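Local coordinates for SusD-like carbohydrate binding protein BF1063 (Bacteroides fragilis NCTC 9343, PDB 3I4G), which probably binds carbohydrate at the bacterial outer membrane, as a member of the SusD family of glycan-capturing proteins, at residues H51-M56 with G380-I385; N62-R67 with L280-A285; G265-A270 with K364-S369; S272-G277 with M331-K336. One frame throughout, in Å; residues are numbered along the deposited sequence. Where two conformers were deposited one is given.

Along the chain the eight segments come in the order 51-56, 62-67, 265-270, 272-277, 280-285, 331-336, 364-369 and 380-385, so contact 1 joins the outermost pair and spans the other three. Contact 1 lies about 5 Å from the centre of the chain and contact 4 about 24 Å, measured between centres. A single run, from helix 266-270 to strand 281-283, supplies one side of contacts 3, 4 and 2 in turn. Contacts 1, 2 and 3 touch one another, with centres 12 to 15 Å apart; contact 4 lies 11 Å from contact 3. Contacts 1 and 2 tie N-terminal residues to the SusD family region; contacts 3 and 4 lie within it, and only contact 4 is partly exposed.

Contact 1. Residues H51-M56 with G380-I385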
loop_
_atom_site.group_PDB
_atom_site.type_symbol
_atom_site.label_atom_id
_atom_site.label_comp_id
_atom_site.label_asym_id
_atom_site.label_seq_id
_atom_site.Cartn_x
_atom_site.Cartn_y
_atom_site.Cartn_z
ATOM N N HIS A 51 6.492 -0.147 -7.076
ATOM C CA HIS A 51 7.488 -0.739 -6.193
ATOM C C HIS A 51 7.513 -0.019 -4.846
ATOM O O HIS A 51 7.791 -0.643 -3.803
ATOM C CB HIS A 51 8.872 -0.733 -6.846
ATOM C CG HIS A 51 9.878 -1.667 -6.231
ATOM N ND1 HIS A 51 10.072 -1.824 -4.878
ATOM C CD2 HIS A 51 10.804 -2.433 -6.830
ATOM C CE1 HIS A 51 11.065 -2.681 -4.675
ATOM N NE2 HIS A 51 11.531 -3.066 -5.851
ATOM N N GLY A 52 7.194 1.262 -4.799
ATOM C CA GLY A 52 7.205 1.970 -3.546
ATOM C C GLY A 52 6.040 1.697 -2.634
ATOM O O GLY A 52 6.195 1.754 -1.407
HETATM N N MSE A 53 4.889 1.385 -3.232
HETATM C CA MSE A 53 3.667 1.147 -2.498
HETATM C C MSE A 53 3.267 -0.327 -2.492
HETATM O O MSE A 53 3.458 -1.017 -1.502
HETATM C CB MSE A 53 2.543 2.023 -3.083
HETATM C CG MSE A 53 1.159 1.894 -2.368
HETATM SE SE MSE A 53 -0.094 3.210 -2.903
HETATM C CE MSE A 53 -0.437 2.461 -4.691
ATOM N N ILE A 54 2.768 -0.845 -3.604
ATOM C CA ILE A 54 2.262 -2.231 -3.673
ATOM C C ILE A 54 3.291 -3.220 -3.213
ATOM O O ILE A 54 3.006 -4.094 -2.374
ATOM C CB ILE A 54 1.772 -2.538 -5.099
ATOM C CG1 ILE A 54 0.542 -1.702 -5.418
ATOM C CG2 ILE A 54 1.451 -4.034 -5.281
ATOM C CD1 ILE A 54 0.266 -1.587 -6.943
HETATM N N MSE A 55 4.528 -3.064 -3.680
HETATM C CA MSE A 55 5.533 -4.046 -3.310
HETATM C C MSE A 55 6.038 -3.922 -1.894
HETATM O O MSE A 55 6.745 -4.841 -1.459
HETATM C CB MSE A 55 6.681 -4.032 -4.305
HETATM C CG MSE A 55 6.228 -4.443 -5.698
HETATM SE SE MSE A 55 7.673 -4.522 -6.977
HETATM C CE MSE A 55 6.775 -5.396 -8.367
HETATM N N MSE A 56 5.643 -2.900 -1.136
HETATM C CA MSE A 56 5.906 -2.935 0.289
HETATM C C MSE A 56 5.215 -4.133 0.915
HETATM O O MSE A 56 5.560 -4.513 2.026
HETATM C CB MSE A 56 5.456 -1.670 1.030
HETATM C CG MSE A 56 6.312 -0.504 0.788
HETATM SE SE MSE A 56 6.027 0.884 2.124
HETATM C CE MSE A 56 7.742 0.911 3.039
ATOM N N GLY A 380 -3.078 1.724 -16.066
ATOM C CA GLY A 380 -3.228 1.172 -14.722
ATOM C C GLY A 380 -3.871 2.148 -13.791
ATOM O O GLY A 380 -3.896 3.354 -14.047
ATOM N N LEU A 381 -4.400 1.652 -12.677
ATOM C CA LEU A 381 -5.001 2.506 -11.662
ATOM C C LEU A 381 -4.746 1.865 -10.310
ATOM O O LEU A 381 -5.248 0.751 -10.038
ATOM C CB LEU A 381 -6.477 2.690 -11.962
ATOM C CG LEU A 381 -7.318 3.686 -11.178
ATOM C CD1 LEU A 381 -7.471 3.273 -9.706
ATOM C CD2 LEU A 381 -6.718 5.069 -11.289
ATOM N N THR A 382 -3.973 2.549 -9.468
ATOM C CA THR A 382 -3.626 2.016 -8.141
ATOM C C THR A 382 -4.116 2.968 -7.062
ATOM O O THR A 382 -3.521 4.050 -6.844
ATOM C CB THR A 382 -2.129 1.761 -8.012
ATOM O OG1 THR A 382 -1.426 2.996 -8.140
ATOM C CG2 THR A 382 -1.663 0.799 -9.094
ATOM N N PRO A 383 -5.210 2.614 -6.372
ATOM C CA PRO A 383 -5.672 3.466 -5.283
ATOM C C PRO A 383 -4.676 3.624 -4.144
ATOM O O PRO A 383 -3.948 2.672 -3.809
ATOM C CB PRO A 383 -6.912 2.724 -4.780
ATOM C CG PRO A 383 -7.396 1.977 -6.006
ATOM C CD PRO A 383 -6.150 1.495 -6.614
ATOM N N VAL A 384 -4.665 4.833 -3.575
ATOM C CA VAL A 384 -3.862 5.175 -2.415
ATOM C C VAL A 384 -4.762 5.278 -1.188
ATOM O O VAL A 384 -4.426 4.795 -0.108
ATOM C CB VAL A 384 -3.094 6.478 -2.676
ATOM C CG1 VAL A 384 -2.299 6.847 -1.452
ATOM C CG2 VAL A 384 -2.144 6.316 -3.865
ATOM N N ILE A 385 -5.920 5.916 -1.324
ATOM C CA ILE A 385 -6.914 6.023 -0.267
ATOM C C ILE A 385 -8.261 5.593 -0.823
ATOM O O ILE A 385 -8.785 6.196 -1.765
ATOM C CB ILE A 385 -7.072 7.459 0.282
ATOM C CG1 ILE A 385 -5.753 8.018 0.840
ATOM C CG2 ILE A 385 -8.193 7.536 1.341
ATOM C CD1 ILE A 385 -5.173 7.314 2.083
#
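M53 and I54 of helix 50-54 pack on T382, P383 and V384 of strand 380-386 where it is interrupted by a classic beta bulge: V384 and I385 both face F253, just before strand 254-257. No hydrogen bond crosses the contact, and its evidence is van der Waals distance. M53, a selenomethionine, gives the largest share of the buried surface. Its CG stands anti to the backbone N (chi1 -179°), which sends the chain out toward the strand, and a bend at chi3 (73°) turns the methyl end along it. Selenium SE therefore meets the CG2 branch of V384 at 3.8 Å, while CE lies 3.6 Å from the carbonyl O of P383 and 3.6 Å from T382 OG1. The M53 and T382 side chains run antiparallel alongside each other. The other branch of T382 is used separately, its methyl CG2 taking the I54 CD1 tip at 3.7 Å. T382 thus turns its OG1 side against the M53 methyl and its own methyl against I54. Strand 380-386 pairs antiparallel with strand 254-257, V384 and I385 rest on F203 of helix 197-211, and G52 O accepts a hydrogen bond from Y91 OH of helix 86-109.

Contact 2. Residues N62-R67 with L280-A285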
loop_
_atom_site.group_PDB
_atom_site.type_symbol
_atom_site.label_atom_id
_atom_site.label_comp_id
_atom_site.label_asym_id
_atom_site.label_seq_id
_atom_site.Cartn_x
_atom_site.Cartn_y
_atom_site.Cartn_z
ATOM N N ASN A 62 2.076 -10.693 4.516
ATOM C CA ASN A 62 1.218 -11.024 3.394
ATOM C C ASN A 62 1.916 -11.566 2.172
ATOM O O ASN A 62 1.258 -12.212 1.340
ATOM C CB ASN A 62 0.416 -9.781 2.931
ATOM C CG ASN A 62 -0.740 -9.407 3.824
ATOM O OD1 ASN A 62 -1.122 -10.153 4.720
ATOM N ND2 ASN A 62 -1.352 -8.272 3.521
ATOM N N ALA A 63 3.217 -11.317 1.999
ATOM C CA ALA A 63 3.829 -11.596 0.710
ATOM C C ALA A 63 5.332 -11.716 0.834
ATOM O O ALA A 63 5.900 -11.554 1.909
ATOM C CB ALA A 63 3.437 -10.523 -0.307
ATOM N N PHE A 64 5.947 -12.021 -0.290
ATOM C CA PHE A 64 7.376 -12.286 -0.399
ATOM C C PHE A 64 7.870 -11.717 -1.714
ATOM O O PHE A 64 7.142 -11.645 -2.696
ATOM C CB PHE A 64 7.592 -13.784 -0.334
ATOM C CG PHE A 64 9.038 -14.240 -0.404
ATOM C CD1 PHE A 64 9.849 -14.085 0.706
ATOM C CD2 PHE A 64 9.537 -14.930 -1.484
ATOM C CE1 PHE A 64 11.187 -14.535 0.704
ATOM C CE2 PHE A 64 10.842 -15.390 -1.488
ATOM C CZ PHE A 64 11.674 -15.194 -0.389
ATOM N N ASP A 65 9.135 -11.324 -1.726
ATOM C CA ASP A 65 9.782 -10.799 -2.921
ATOM C C ASP A 65 10.463 -11.942 -3.661
ATOM O O ASP A 65 11.275 -12.634 -3.066
ATOM C CB ASP A 65 10.814 -9.745 -2.505
ATOM C CG ASP A 65 11.267 -8.905 -3.638
ATOM O OD1 ASP A 65 12.006 -9.402 -4.479
ATOM O OD2 ASP A 65 10.892 -7.724 -3.737
ATOM N N ARG A 66 10.141 -12.144 -4.938
ATOM C CA ARG A 66 10.743 -13.261 -5.702
ATOM C C ARG A 66 12.253 -13.184 -5.675
ATOM O O ARG A 66 12.896 -14.199 -5.872
ATOM C CB ARG A 66 10.258 -13.251 -7.153
ATOM C CG ARG A 66 10.475 -14.566 -7.924
ATOM C CD ARG A 66 10.738 -14.366 -9.428
ATOM N NE ARG A 66 12.028 -13.725 -9.574
ATOM C CZ ARG A 66 12.252 -12.511 -10.021
ATOM N NH1 ARG A 66 11.311 -11.789 -10.621
ATOM N NH2 ARG A 66 13.491 -12.044 -9.954
ATOM N N ARG A 67 12.830 -11.979 -5.563
ATOM C CA ARG A 67 14.298 -11.847 -5.556
ATOM C C ARG A 67 14.914 -12.513 -4.319
ATOM O O ARG A 67 16.121 -12.770 -4.311
ATOM C CB ARG A 67 14.741 -10.386 -5.676
ATOM C CG ARG A 67 14.301 -9.792 -7.012
ATOM C CD ARG A 67 14.417 -8.305 -7.134
ATOM N NE ARG A 67 13.514 -7.645 -6.210
ATOM C CZ ARG A 67 13.273 -6.352 -6.172
ATOM N NH1 ARG A 67 13.910 -5.515 -6.983
ATOM N NH2 ARG A 67 12.402 -5.883 -5.302
ATOM N N LEU A 280 7.354 -11.135 -9.910
ATOM C CA LEU A 280 8.090 -10.564 -8.755
ATOM C C LEU A 280 7.268 -10.561 -7.466
ATOM O O LEU A 280 7.819 -10.737 -6.395
ATOM C CB LEU A 280 8.593 -9.157 -9.085
ATOM C CG LEU A 280 9.476 -8.508 -8.008
ATOM C CD1 LEU A 280 10.662 -9.382 -7.650
ATOM C CD2 LEU A 280 9.962 -7.118 -8.412
ATOM N N VAL A 281 5.953 -10.311 -7.570
ATOM C CA VAL A 281 5.024 -10.193 -6.412
ATOM C C VAL A 281 4.421 -11.537 -6.042
ATOM O O VAL A 281 3.716 -12.117 -6.836
ATOM C CB VAL A 281 3.899 -9.184 -6.710
ATOM C CG1 VAL A 281 2.997 -9.054 -5.492
ATOM C CG2 VAL A 281 4.498 -7.863 -7.124
ATOM N N ASN A 282 4.749 -12.088 -4.856
ATOM C CA ASN A 282 4.336 -13.443 -4.459
ATOM C C ASN A 282 3.602 -13.497 -3.105
ATOM O O ASN A 282 4.240 -13.472 -2.046
ATOM C CB ASN A 282 5.592 -14.345 -4.352
ATOM C CG ASN A 282 6.457 -14.457 -5.610
ATOM O OD1 ASN A 282 7.579 -14.932 -5.507
ATOM N ND2 ASN A 282 5.926 -14.129 -6.799
ATOM N N PRO A 283 2.263 -13.547 -3.106
ATOM C CA PRO A 283 1.533 -13.684 -1.840
ATOM C C PRO A 283 1.960 -14.908 -1.064
ATOM O O PRO A 283 2.351 -15.905 -1.636
ATOM C CB PRO A 283 0.069 -13.781 -2.295
ATOM C CG PRO A 283 0.042 -13.075 -3.640
ATOM C CD PRO A 283 1.376 -13.416 -4.259
ATOM N N ALA A 284 1.895 -14.809 0.251
ATOM C CA ALA A 284 2.295 -15.866 1.151
ATOM C C ALA A 284 1.137 -16.645 1.750
ATOM O O ALA A 284 -0.009 -16.182 1.806
ATOM C CB ALA A 284 3.098 -15.270 2.311
ATOM N N ALA A 285 1.445 -17.834 2.262
ATOM C CA ALA A 285 0.450 -18.684 2.929
ATOM C C ALA A 285 -0.282 -17.953 4.039
ATOM O O ALA A 285 -1.473 -18.168 4.210
ATOM C CB ALA A 285 1.087 -19.973 3.502
#
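F64 and N282 form the hydrogen-bonded pair between two short strands, 63-65 and 281-283. F64 N gives to N282 O at 2.8 Å, and the return bond, N282 N to F64 O, is longer at 3.3 Å. Further backbone bonds flank this pair: A284 N to N62 O at 2.9 Å, just before helix 285-288, and R66 N to L280 O at 3.1 Å. The strand directions differ by 148°, so this is a splayed two-stranded antiparallel sheet, with A63/P283 and D65/V281 as the non-hydrogen-bonded pairs. The charged group is built within one segment. D65 and R67 meet side-on, R67 NH2 reaching D65 OD2 at 2.8 Å while NE takes D65 OD1, with both oxygens close to the guanidinium plane. D65 OD1 also accepts R67 N, an Asx turn that holds the carboxylate in place; R67 NH2 has H51 NE2 as a second partner. L280 lays its methyls against the salt bridge: CD2 sits 4.0 Å above the centre of the R67 guanidinium, and CD1 is 3.4 Å from D65 OD1. R66 runs roughly perpendicular to L280, its NH1 bonding to W278 O and its NH2 forming a salt bridge to the sulfonate of a bound buffer molecule.

Contact 3. Residues G265-A270 with K364-S369; sequences GLPQHA and KYFEES. With EDO (1,2-ethanediol), chain C.
F366 pushes the CZ/CE1 end of its ring into the shallow hollow between L266, P267 and A270 on one side of the short helix 266-270. These residues sit at helix positions i, i+1 and i+4, so their side chains line the same flank. The ring atom CZ is the bump. It comes 3.8 Å from A270 CB, which lies at the ring edge near its plane, and 4.0 Å from L266 CG. The neighbouring atom CE1 meets P267 CA at 3.9 Å. F366 reaches this far because its CG is anti to the carbonyl carbon (chi1 -57°), which swings the ring out of the loop toward the helix; the L266 side chain stands roughly perpendicular to it. L266 then offers a second bump to the loop, its CD2 branch lying 4.1 Å from Y365 CB. A 1,2-ethanediol molecule, probably from the crystallisation liquor, lies beside P267. Its O2 accepts the E367 backbone N-H at 2.8 Å, its O1 lies 3.6 Å from P267 CG, and N379 O is a further hydrogen-bond partner. No hydrogen bond passes directly between the two segments, so the helix and the loop following strand 360-362 are held here by apolar packing, with the diol meeting a loop N-H beside it.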
loop_
_atom_site.group_PDB
_atom_site.type_symbol
_atom_site.label_atom_id
_atom_site.label_comp_id
_atom_site.label_asym_id
_atom_site.label_seq_id
_atom_site.Cartn_x
_atom_site.Cartn_y
_atom_site.Cartn_z
ATOM N N GLY A 265 4.784 -0.291 -15.421
ATOM C CA GLY A 265 5.462 -1.544 -15.689
ATOM C C GLY A 265 5.046 -2.667 -14.749
ATOM O O GLY A 265 5.664 -3.745 -14.786
ATOM N N LEU A 266 4.029 -2.448 -13.922
ATOM C CA LEU A 266 3.596 -3.461 -12.978
ATOM C C LEU A 266 3.265 -4.777 -13.685
ATOM O O LEU A 266 3.631 -5.837 -13.188
ATOM C CB LEU A 266 2.401 -2.986 -12.120
ATOM C CG LEU A 266 1.881 -3.991 -11.107
ATOM C CD1 LEU A 266 2.966 -4.415 -10.071
ATOM C CD2 LEU A 266 0.641 -3.411 -10.431
ATOM N N PRO A 267 2.570 -4.768 -14.847
ATOM C CA PRO A 267 2.323 -6.062 -15.507
ATOM C C PRO A 267 3.598 -6.836 -15.867
ATOM O O PRO A 267 3.687 -8.044 -15.626
ATOM C CB PRO A 267 1.524 -5.666 -16.742
ATOM C CG PRO A 267 0.883 -4.357 -16.350
ATOM C CD PRO A 267 1.960 -3.656 -15.594
ATOM N N GLN A 268 4.583 -6.160 -16.459
ATOM C CA GLN A 268 5.826 -6.851 -16.765
ATOM C C GLN A 268 6.402 -7.478 -15.520
ATOM O O GLN A 268 6.961 -8.597 -15.544
ATOM C CB GLN A 268 6.819 -5.845 -17.348
ATOM C CG GLN A 268 8.222 -6.435 -17.586
ATOM C CD GLN A 268 8.247 -7.442 -18.695
ATOM O OE1 GLN A 268 8.454 -7.072 -19.856
ATOM N NE2 GLN A 268 7.971 -8.704 -18.372
ATOM N N HIS A 269 6.346 -6.755 -14.420
ATOM C CA HIS A 269 6.941 -7.239 -13.206
ATOM C C HIS A 269 6.164 -8.297 -12.472
ATOM O O HIS A 269 6.790 -9.188 -11.889
ATOM C CB HIS A 269 7.218 -6.090 -12.196
ATOM C CG HIS A 269 8.679 -5.861 -11.974
ATOM N ND1 HIS A 269 9.238 -4.603 -11.897
ATOM C CD2 HIS A 269 9.688 -6.744 -11.795
ATOM C CE1 HIS A 269 10.545 -4.733 -11.711
ATOM N NE2 HIS A 269 10.845 -6.020 -11.645
ATOM N N ALA A 270 4.844 -8.208 -12.494
ATOM C CA ALA A 270 4.021 -9.022 -11.582
ATOM C C ALA A 270 3.074 -10.030 -12.219
ATOM O O ALA A 270 2.451 -10.791 -11.491
ATOM C CB ALA A 270 3.234 -8.127 -10.630
ATOM N N LYS A 364 -5.073 -8.923 -8.073
ATOM C CA LYS A 364 -5.452 -7.514 -7.926
ATOM C C LYS A 364 -4.626 -6.658 -8.873
ATOM O O LYS A 364 -3.449 -6.926 -9.076
ATOM C CB LYS A 364 -5.268 -7.063 -6.495
ATOM C CG LYS A 364 -5.815 -5.679 -6.176
ATOM C CD LYS A 364 -5.813 -5.370 -4.681
ATOM C CE LYS A 364 -7.001 -6.032 -3.930
ATOM N NZ LYS A 364 -7.022 -5.746 -2.462
ATOM N N TYR A 365 -5.296 -5.633 -9.442
ATOM C CA TYR A 365 -4.753 -4.600 -10.341
ATOM C C TYR A 365 -4.687 -4.997 -11.816
ATOM O O TYR A 365 -4.329 -4.169 -12.644
ATOM C CB TYR A 365 -3.367 -4.126 -9.876
ATOM C CG TYR A 365 -3.296 -3.529 -8.506
ATOM C CD1 TYR A 365 -3.844 -2.280 -8.218
ATOM C CD2 TYR A 365 -2.654 -4.205 -7.471
ATOM C CE1 TYR A 365 -3.783 -1.740 -6.947
ATOM C CE2 TYR A 365 -2.614 -3.677 -6.196
ATOM C CZ TYR A 365 -3.152 -2.441 -5.936
ATOM O OH TYR A 365 -3.050 -1.916 -4.692
ATOM N N PHE A 366 -5.069 -6.230 -12.138
ATOM C CA PHE A 366 -5.002 -6.727 -13.532
ATOM C C PHE A 366 -6.377 -6.933 -14.125
ATOM O O PHE A 366 -7.100 -7.831 -13.733
ATOM C CB PHE A 366 -4.145 -8.007 -13.601
ATOM C CG PHE A 366 -2.740 -7.802 -13.069
ATOM C CD1 PHE A 366 -1.896 -6.839 -13.623
ATOM C CD2 PHE A 366 -2.268 -8.510 -12.016
ATOM C CE1 PHE A 366 -0.642 -6.610 -13.106
ATOM C CE2 PHE A 366 -1.002 -8.275 -11.507
ATOM C CZ PHE A 366 -0.186 -7.341 -12.050
ATOM N N GLU A 367 -6.733 -6.040 -15.056
ATOM C CA GLU A 367 -8.022 -6.069 -15.755
ATOM C C GLU A 367 -7.931 -7.137 -16.820
ATOM O O GLU A 367 -7.624 -6.834 -17.981
ATOM C CB GLU A 367 -8.303 -4.662 -16.298
ATOM C CG GLU A 367 -9.649 -4.496 -16.988
ATOM C CD GLU A 367 -9.893 -3.064 -17.468
ATOM O OE1 GLU A 367 -9.482 -2.080 -16.837
ATOM O OE2 GLU A 367 -10.537 -2.911 -18.521
ATOM N N GLU A 368 -8.319 -8.361 -16.469
ATOM C CA GLU A 368 -8.029 -9.553 -17.262
ATOM C C GLU A 368 -8.708 -9.643 -18.604
ATOM O O GLU A 368 -8.165 -10.268 -19.489
ATOM C CB GLU A 368 -8.408 -10.815 -16.465
ATOM C CG GLU A 368 -7.616 -10.963 -15.176
ATOM C CD GLU A 368 -8.166 -12.102 -14.345
ATOM O OE1 GLU A 368 -8.237 -13.223 -14.853
ATOM O OE2 GLU A 368 -8.511 -11.870 -13.142
ATOM N N SER A 369 -9.865 -9.046 -18.788
ATOM C CA SER A 369 -10.535 -9.176 -20.082
ATOM C C SER A 369 -10.054 -8.164 -21.113
ATOM O O SER A 369 -10.338 -8.328 -22.301
ATOM C CB SER A 369 -12.038 -9.050 -19.902
ATOM O OG SER A 369 -12.374 -7.785 -19.369
HETATM C C1 EDO C . -2.661 -3.358 -16.375
HETATM O O1 EDO C . -2.037 -2.379 -15.515
HETATM C C2 EDO C . -4.139 -3.319 -16.011
HETATM O O2 EDO C . -4.716 -4.561 -16.355
#

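Contact 4. Residues S272-G277 with M331-K336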
loop_
_atom_site.group_PDB
_atom_site.type_symbol
_atom_site.label_atom_id
_atom_site.label_comp_id
_atom_site.label_asym_id
_atom_site.label_seq_id
_atom_site.Cartn_x
_atom_site.Cartn_y
_atom_site.Cartn_z
ATOM N N SER A 272 2.601 -13.517 -14.423
ATOM C CA SER A 272 3.392 -14.733 -14.473
ATOM C C SER A 272 3.887 -14.968 -15.903
ATOM O O SER A 272 3.471 -14.283 -16.857
ATOM C CB SER A 272 2.599 -15.928 -13.927
ATOM O OG SER A 272 1.669 -16.398 -14.872
ATOM N N ALA A 273 4.767 -15.937 -16.068
ATOM C CA ALA A 273 5.389 -16.169 -17.372
ATOM C C ALA A 273 4.401 -16.418 -18.488
ATOM O O ALA A 273 4.630 -15.966 -19.603
ATOM C CB ALA A 273 6.371 -17.343 -17.259
ATOM N N LYS A 274 3.321 -17.129 -18.219
ATOM C CA LYS A 274 2.339 -17.438 -19.288
ATOM C C LYS A 274 1.724 -16.180 -19.865
ATOM O O LYS A 274 1.218 -16.198 -21.001
ATOM C CB LYS A 274 1.246 -18.384 -18.776
ATOM C CG LYS A 274 0.198 -17.735 -17.879
ATOM C CD LYS A 274 -0.756 -18.784 -17.270
ATOM C CE LYS A 274 -1.876 -18.152 -16.520
ATOM N NZ LYS A 274 -2.748 -17.247 -17.368
ATOM N N ASP A 275 1.724 -15.089 -19.096
ATOM C CA ASP A 275 1.192 -13.814 -19.536
ATOM C C ASP A 275 2.281 -12.759 -19.756
ATOM O O ASP A 275 1.997 -11.568 -19.828
ATOM C CB ASP A 275 0.132 -13.348 -18.536
ATOM C CG ASP A 275 -1.052 -14.263 -18.524
ATOM O OD1 ASP A 275 -1.615 -14.459 -19.628
ATOM O OD2 ASP A 275 -1.391 -14.804 -17.446
ATOM N N GLY A 276 3.517 -13.217 -19.878
ATOM C CA GLY A 276 4.618 -12.307 -20.231
ATOM C C GLY A 276 5.341 -11.640 -19.103
ATOM O O GLY A 276 6.175 -10.769 -19.361
ATOM N N GLY A 277 5.077 -12.044 -17.857
ATOM C CA GLY A 277 5.648 -11.335 -16.716
ATOM C C GLY A 277 6.720 -12.073 -15.968
ATOM O O GLY A 277 6.982 -13.247 -16.219
HETATM N N MSE A 331 -6.571 -14.356 -16.796
HETATM C CA MSE A 331 -6.460 -13.913 -18.189
HETATM C C MSE A 331 -6.846 -15.042 -19.159
HETATM O O MSE A 331 -6.244 -15.225 -20.232
HETATM C CB MSE A 331 -5.077 -13.315 -18.519
HETATM C CG MSE A 331 -4.880 -12.000 -17.885
HETATM SE SE MSE A 331 -3.164 -11.207 -18.398
HETATM C CE MSE A 331 -3.461 -9.536 -17.608
ATOM N N GLY A 332 -7.857 -15.807 -18.773
ATOM C CA GLY A 332 -8.433 -16.799 -19.664
ATOM C C GLY A 332 -7.710 -18.120 -19.775
ATOM O O GLY A 332 -8.141 -18.978 -20.531
ATOM N N THR A 333 -6.581 -18.284 -19.101
ATOM C CA THR A 333 -5.835 -19.531 -19.173
ATOM C C THR A 333 -5.411 -19.935 -17.773
ATOM O O THR A 333 -5.329 -19.115 -16.851
ATOM C CB THR A 333 -4.603 -19.435 -20.122
ATOM O OG1 THR A 333 -3.664 -18.454 -19.647
ATOM C CG2 THR A 333 -5.059 -19.070 -21.572
ATOM N N GLU A 334 -5.202 -21.225 -17.620
ATOM C CA GLU A 334 -4.902 -21.796 -16.317
ATOM C C GLU A 334 -3.478 -21.498 -15.868
ATOM O O GLU A 334 -2.516 -21.723 -16.604
ATOM C CB GLU A 334 -5.107 -23.309 -16.347
ATOM C CG GLU A 334 -4.983 -23.999 -14.975
ATOM C CD GLU A 334 -5.296 -25.463 -15.025
ATOM O OE1 GLU A 334 -6.222 -25.848 -15.764
ATOM O OE2 GLU A 334 -4.667 -26.240 -14.281
ATOM N N TYR A 335 -3.346 -21.048 -14.619
ATOM C CA TYR A 335 -2.038 -20.861 -13.998
ATOM C C TYR A 335 -1.529 -22.253 -13.586
ATOM O O TYR A 335 -2.205 -22.977 -12.868
ATOM C CB TYR A 335 -2.142 -19.940 -12.797
ATOM C CG TYR A 335 -0.810 -19.655 -12.136
ATOM C CD1 TYR A 335 0.304 -19.226 -12.864
ATOM C CD2 TYR A 335 -0.675 -19.753 -10.787
ATOM C CE1 TYR A 335 1.505 -18.944 -12.244
ATOM C CE2 TYR A 335 0.507 -19.466 -10.153
ATOM C CZ TYR A 335 1.586 -19.045 -10.874
ATOM O OH TYR A 335 2.778 -18.766 -10.206
ATOM N N LYS A 336 -0.337 -22.618 -14.045
ATOM C CA LYS A 336 0.293 -23.899 -13.728
ATOM C C LYS A 336 1.578 -23.614 -12.955
ATOM O O LYS A 336 2.523 -23.021 -13.495
ATOM C CB LYS A 336 0.548 -24.693 -15.007
ATOM C CG LYS A 336 -0.744 -25.024 -15.717
ATOM C CD LYS A 336 -0.527 -25.770 -16.998
ATOM C CE LYS A 336 -1.848 -26.029 -17.654
ATOM N NZ LYS A 336 -1.693 -26.697 -18.970
HETATM O O HOH W 1 -3.583 -15.949 -20.572
#
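S272 begins the contact by laying CB 3.6 Å from Y335 CE1. Its carbonyl O accepts both D275 N and G277 N, which arrive from opposite faces of its plane and fix the tight turn in the loop between helix 266-270 and strand 281-283. K274 follows. Its CG lies between the backbone N and the carbonyl carbon (chi1 76°), the chain then runs extended across strand 333-334, and a final bend at chi4 (60°) brings NZ to T333. Four oxygens surround NZ, which has three hydrogens: T333 OG1 at 2.7 Å, D275 OD2 at 2.8 Å in a salt bridge, F330 O, and T333 O at 3.2 Å, met from well above its carbonyl plane and probably the weaker bond. CE meets the Y335 ring at its edge. D275 sets its carboxylate against selenomethionine M331, with CG 3.7 Å from SE. A water donates to D275 OD1 at 2.6 Å and to M331 O at 2.8 Å, and accepts from T333 OG1. Two donor routes run from lysine to carboxylate, one direct to OD2 and one through T333 OG1 and the water to OD1, and the lysine charge is probably largely balanced by D275.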